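Local coordinates for protein Pcdhgc3 (Mus musculus, PDB 4ZI8) that probably acts as a calcium-dependent cell-adhesion protein of neurons, here represented by its first three extracellular cadherin repeats, at residues F234-E245 and A324-D334. Numbering follows the deposited sequence.
Sequences FNQSLYRARVRE and AHCKVLVEVVD
C326 lies over one face of the F234 ring. Its SG is 3.8 Å from the ring centroid, offset toward the rim. Its CB makes a CH-pi contact with the same ring. With chi1 at 72°, SG sits between the backbone N and the carbonyl carbon, and it also reaches the Y239 ring obliquely at CE1. The edge of the F234 ring meets the backbone of A324, with CE2 3.6 Å from A324 O. Replacing F234 by an alanine is likely to leave the C326 sulfur without the ring it lies on and to open a gap beside A324.

Past the cluster, strand 238-244 runs parallel to strand 324-333. Amides and carbonyls pair in regular alternation from S237 to E245. On the face of L238, its CD1 touches CD1 of L329 at 3.6 Å. NE of R242 forms a salt bridge to OE1 of E331 at 3.2 Å, with the guanidinium and carboxylate planes 53° apart. CG2 of V333 sits over one face of the guanidinium, toward its rim. On the face of Y239, V243 CG2 packs on V330 CG1. OE1 of E245 and OD1 of D334, two acceptors, lie 3.2 Å apart at calcium sites whose ions this chain lacks. OE2 of E245 takes a hydrogen bond from F302 N.

This is the parallel edge pairing of the third cadherin repeat, a Greek-key beta sandwich. Strand 238-244 is outermost in its sheet, and strand 307-316 flanks 324-333 on its other side. F234 belongs to the sheet of strand 252-259, and Y239 reaches across the sandwich to V256 of that strand.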
loop_
_atom_site.group_PDB
_atom_site.type_symbol
_atom_site.label_atom_id
_atom_site.label_comp_id
_atom_site.label_asym_id
_atom_site.label_seq_id
_atom_site.Cartn_x
_atom_site.Cartn_y
_atom_site.Cartn_z
ATOM N N PHE B 234 8.262 -18.678 -23.264
ATOM C CA PHE B 234 7.868 -19.560 -24.359
ATOM C C PHE B 234 8.132 -21.021 -24.041
ATOM O O PHE B 234 9.095 -21.344 -23.359
ATOM C CB PHE B 234 8.582 -19.148 -25.658
ATOM C CG PHE B 234 7.883 -18.032 -26.375
ATOM C CD1 PHE B 234 6.768 -18.293 -27.162
ATOM C CD2 PHE B 234 8.298 -16.722 -26.223
ATOM C CE1 PHE B 234 6.101 -17.281 -27.794
ATOM C CE2 PHE B 234 7.628 -15.691 -26.871
ATOM C CZ PHE B 234 6.532 -15.969 -27.649
ATOM N N ASN B 235 7.241 -21.892 -24.502
ATOM C CA ASN B 235 7.423 -23.329 -24.377
ATOM C C ASN B 235 8.699 -23.782 -25.047
ATOM O O ASN B 235 9.390 -24.671 -24.558
ATOM C CB ASN B 235 6.231 -24.074 -24.965
ATOM C CG ASN B 235 5.117 -24.266 -23.953
ATOM O OD1 ASN B 235 4.976 -23.480 -23.013
ATOM N ND2 ASN B 235 4.332 -25.321 -24.125
ATOM N N GLN B 236 9.004 -23.158 -26.174
ATOM C CA GLN B 236 10.253 -23.416 -26.858
ATOM C C GLN B 236 10.738 -22.136 -27.494
ATOM O O GLN B 236 9.949 -21.241 -27.812
ATOM C CB GLN B 236 10.097 -24.536 -27.892
ATOM C CG GLN B 236 8.933 -24.400 -28.794
ATOM C CD GLN B 236 8.764 -25.608 -29.685
ATOM O OE1 GLN B 236 8.067 -26.554 -29.327
ATOM N NE2 GLN B 236 9.419 -25.597 -30.840
ATOM N N SER B 237 12.052 -22.036 -27.632
ATOM C CA SER B 237 12.678 -20.819 -28.100
ATOM C C SER B 237 12.686 -20.778 -29.614
ATOM O O SER B 237 12.710 -19.705 -30.206
ATOM C CB SER B 237 14.104 -20.711 -27.573
ATOM O OG SER B 237 14.090 -20.262 -26.231
ATOM N N LEU B 238 12.654 -21.954 -30.226
ATOM C CA LEU B 238 12.782 -22.058 -31.664
ATOM C C LEU B 238 11.670 -22.929 -32.229
ATOM O O LEU B 238 11.468 -24.068 -31.778
ATOM C CB LEU B 238 14.161 -22.620 -32.037
ATOM C CG LEU B 238 14.443 -23.006 -33.496
ATOM C CD1 LEU B 238 14.228 -21.829 -34.419
ATOM C CD2 LEU B 238 15.858 -23.517 -33.639
ATOM N N TYR B 239 10.951 -22.376 -33.209
ATOM C CA TYR B 239 9.953 -23.126 -33.982
ATOM C C TYR B 239 10.404 -23.257 -35.447
ATOM O O TYR B 239 10.917 -22.298 -36.021
ATOM C CB TYR B 239 8.580 -22.445 -33.914
ATOM C CG TYR B 239 7.974 -22.346 -32.527
ATOM C CD1 TYR B 239 8.367 -21.354 -31.642
ATOM C CD2 TYR B 239 6.978 -23.230 -32.119
ATOM C CE1 TYR B 239 7.801 -21.257 -30.379
ATOM C CE2 TYR B 239 6.404 -23.142 -30.876
ATOM C CZ TYR B 239 6.815 -22.156 -30.005
ATOM O OH TYR B 239 6.232 -22.080 -28.757
ATOM N N ARG B 240 10.222 -24.430 -36.047
ATOM C CA ARG B 240 10.594 -24.653 -37.447
ATOM C C ARG B 240 9.365 -25.010 -38.244
ATOM O O ARG B 240 8.503 -25.749 -37.765
ATOM C CB ARG B 240 11.626 -25.774 -37.603
ATOM C CG ARG B 240 12.983 -25.484 -36.988
ATOM C CD ARG B 240 13.938 -26.678 -37.119
ATOM N NE ARG B 240 15.059 -26.603 -36.175
ATOM C CZ ARG B 240 16.248 -26.064 -36.450
ATOM N NH1 ARG B 240 16.488 -25.547 -37.650
ATOM N NH2 ARG B 240 17.204 -26.043 -35.523
ATOM N N ALA B 241 9.286 -24.493 -39.459
ATOM C CA ALA B 241 8.189 -24.845 -40.345
ATOM C C ALA B 241 8.658 -24.930 -41.780
ATOM O O ALA B 241 9.526 -24.164 -42.220
ATOM C CB ALA B 241 7.047 -23.840 -40.225
ATOM N N ARG B 242 8.062 -25.861 -42.519
ATOM C CA ARG B 242 8.266 -25.930 -43.953
ATOM C C ARG B 242 6.943 -25.678 -44.659
ATOM O O ARG B 242 5.938 -26.363 -44.402
ATOM C CB ARG B 242 8.837 -27.286 -44.362
ATOM C CG ARG B 242 10.114 -27.637 -43.653
ATOM C CD ARG B 242 10.662 -28.929 -44.175
ATOM N NE ARG B 242 11.273 -28.744 -45.489
ATOM C CZ ARG B 242 11.161 -29.602 -46.492
ATOM N NH1 ARG B 242 10.434 -30.702 -46.348
ATOM N NH2 ARG B 242 11.770 -29.358 -47.644
ATOM N N VAL B 243 6.952 -24.699 -45.550
ATOM C CA VAL B 243 5.752 -24.255 -46.216
ATOM C C VAL B 243 5.992 -24.293 -47.728
ATOM O O VAL B 243 7.028 -23.788 -48.199
ATOM C CB VAL B 243 5.363 -22.823 -45.760
ATOM C CG1 VAL B 243 4.034 -22.430 -46.349
ATOM C CG2 VAL B 243 5.273 -22.752 -44.248
ATOM N N ARG B 244 5.068 -24.903 -48.475
ATOM C CA ARG B 244 5.141 -24.916 -49.943
ATOM C C ARG B 244 5.061 -23.496 -50.468
ATOM O O ARG B 244 4.285 -22.681 -49.936
ATOM C CB ARG B 244 4.009 -25.732 -50.555
ATOM C CG ARG B 244 3.842 -27.117 -49.988
ATOM C CD ARG B 244 2.637 -27.811 -50.620
ATOM N NE ARG B 244 2.683 -27.703 -52.074
ATOM C CZ ARG B 244 3.395 -28.504 -52.859
ATOM N NH1 ARG B 244 4.114 -29.480 -52.327
ATOM N NH2 ARG B 244 3.385 -28.326 -54.173
ATOM N N GLU B 245 5.820 -23.177 -51.519
ATOM C CA GLU B 245 5.854 -21.773 -51.962
ATOM C C GLU B 245 4.502 -21.318 -52.517
ATOM O O GLU B 245 4.218 -20.120 -52.558
ATOM C CB GLU B 245 6.977 -21.519 -53.001
ATOM C CG GLU B 245 6.780 -22.143 -54.323
ATOM C CD GLU B 245 7.791 -21.657 -55.364
ATOM O OE1 GLU B 245 8.148 -22.500 -56.201
ATOM O OE2 GLU B 245 8.213 -20.462 -55.370
ATOM N N ALA B 324 9.032 -11.896 -23.579
ATOM C CA ALA B 324 9.732 -13.127 -23.896
ATOM C C ALA B 324 9.816 -13.158 -25.420
ATOM O O ALA B 324 9.023 -12.487 -26.089
ATOM C CB ALA B 324 9.002 -14.321 -23.359
ATOM N N HIS B 325 10.763 -13.909 -25.956
ATOM C CA HIS B 325 10.971 -13.938 -27.397
ATOM C C HIS B 325 11.163 -15.337 -27.882
ATOM O O HIS B 325 11.745 -16.165 -27.176
ATOM C CB HIS B 325 12.187 -13.106 -27.777
ATOM C CG HIS B 325 12.184 -11.759 -27.149
ATOM N ND1 HIS B 325 11.570 -10.676 -27.736
ATOM C CD2 HIS B 325 12.670 -11.329 -25.956
ATOM C CE1 HIS B 325 11.704 -9.625 -26.945
ATOM N NE2 HIS B 325 12.370 -9.994 -25.858
ATOM N N CYS B 326 10.679 -15.601 -29.089
ATOM C CA CYS B 326 11.013 -16.841 -29.740
ATOM C C CYS B 326 11.260 -16.555 -31.217
ATOM O O CYS B 326 11.035 -15.434 -31.713
ATOM C CB CYS B 326 9.908 -17.885 -29.561
ATOM S SG CYS B 326 8.454 -17.519 -30.513
ATOM N N LYS B 327 11.749 -17.571 -31.903
ATOM C CA LYS B 327 12.068 -17.442 -33.311
ATOM C C LYS B 327 11.375 -18.540 -34.095
ATOM O O LYS B 327 11.376 -19.695 -33.680
ATOM C CB LYS B 327 13.582 -17.510 -33.507
ATOM C CG LYS B 327 14.042 -17.354 -34.931
ATOM C CD LYS B 327 15.559 -17.270 -34.974
ATOM C CE LYS B 327 16.159 -17.801 -33.707
ATOM N NZ LYS B 327 17.581 -18.208 -33.888
ATOM N N VAL B 328 10.770 -18.181 -35.219
ATOM C CA VAL B 328 10.197 -19.158 -36.121
ATOM C C VAL B 328 11.013 -19.163 -37.409
ATOM O O VAL B 328 11.172 -18.128 -38.039
ATOM C CB VAL B 328 8.744 -18.837 -36.457
ATOM C CG1 VAL B 328 8.124 -20.001 -37.213
ATOM C CG2 VAL B 328 7.988 -18.536 -35.176
ATOM N N LEU B 329 11.563 -20.317 -37.762
ATOM C CA LEU B 329 12.277 -20.491 -39.022
ATOM C C LEU B 329 11.314 -21.074 -40.030
ATOM O O LEU B 329 10.889 -22.212 -39.885
ATOM C CB LEU B 329 13.473 -21.412 -38.846
ATOM C CG LEU B 329 14.581 -20.855 -37.960
ATOM C CD1 LEU B 329 15.690 -21.888 -37.730
ATOM C CD2 LEU B 329 15.137 -19.623 -38.627
ATOM N N VAL B 330 10.949 -20.287 -41.034
ATOM C CA VAL B 330 10.033 -20.752 -42.083
ATOM C C VAL B 330 10.831 -21.068 -43.346
ATOM O O VAL B 330 11.345 -20.165 -44.017
ATOM C CB VAL B 330 8.948 -19.718 -42.423
ATOM C CG1 VAL B 330 8.035 -20.243 -43.536
ATOM C CG2 VAL B 330 8.141 -19.380 -41.191
ATOM N N GLU B 331 10.961 -22.357 -43.621
ATOM C CA GLU B 331 11.627 -22.843 -44.826
ATOM C C GLU B 331 10.619 -22.934 -45.961
ATOM O O GLU B 331 9.593 -23.592 -45.837
ATOM C CB GLU B 331 12.282 -24.201 -44.587
ATOM C CG GLU B 331 12.947 -24.763 -45.844
ATOM C CD GLU B 331 13.484 -26.176 -45.660
ATOM O OE1 GLU B 331 13.504 -26.656 -44.501
ATOM O OE2 GLU B 331 13.886 -26.797 -46.677
ATOM N N VAL B 332 10.899 -22.236 -47.048
ATOM C CA VAL B 332 10.051 -22.271 -48.229
ATOM C C VAL B 332 10.415 -23.460 -49.111
ATOM O O VAL B 332 11.584 -23.623 -49.480
ATOM C CB VAL B 332 10.186 -20.986 -49.058
ATOM C CG1 VAL B 332 9.239 -21.032 -50.234
ATOM C CG2 VAL B 332 9.935 -19.754 -48.185
ATOM N N VAL B 333 9.417 -24.270 -49.460
ATOM C CA VAL B 333 9.626 -25.492 -50.207
ATOM C C VAL B 333 9.257 -25.303 -51.684
ATOM O O VAL B 333 8.171 -24.828 -52.023
ATOM C CB VAL B 333 8.820 -26.634 -49.615
ATOM C CG1 VAL B 333 9.029 -27.880 -50.435
ATOM C CG2 VAL B 333 9.234 -26.866 -48.164
ATOM N N ASP B 334 10.185 -25.654 -52.560
ATOM C CA ASP B 334 9.996 -25.443 -53.980
ATOM C C ASP B 334 8.844 -26.316 -54.436
ATOM O O ASP B 334 8.770 -27.497 -54.071
ATOM C CB ASP B 334 11.290 -25.762 -54.729
ATOM C CG ASP B 334 11.186 -25.555 -56.248
ATOM O OD1 ASP B 334 10.243 -24.918 -56.753
ATOM O OD2 ASP B 334 12.084 -26.045 -56.954
ATOM O OXT ASP B 334 7.948 -25.842 -55.142
HETATM O O HOH W 1 12.486 -17.871 -25.450
#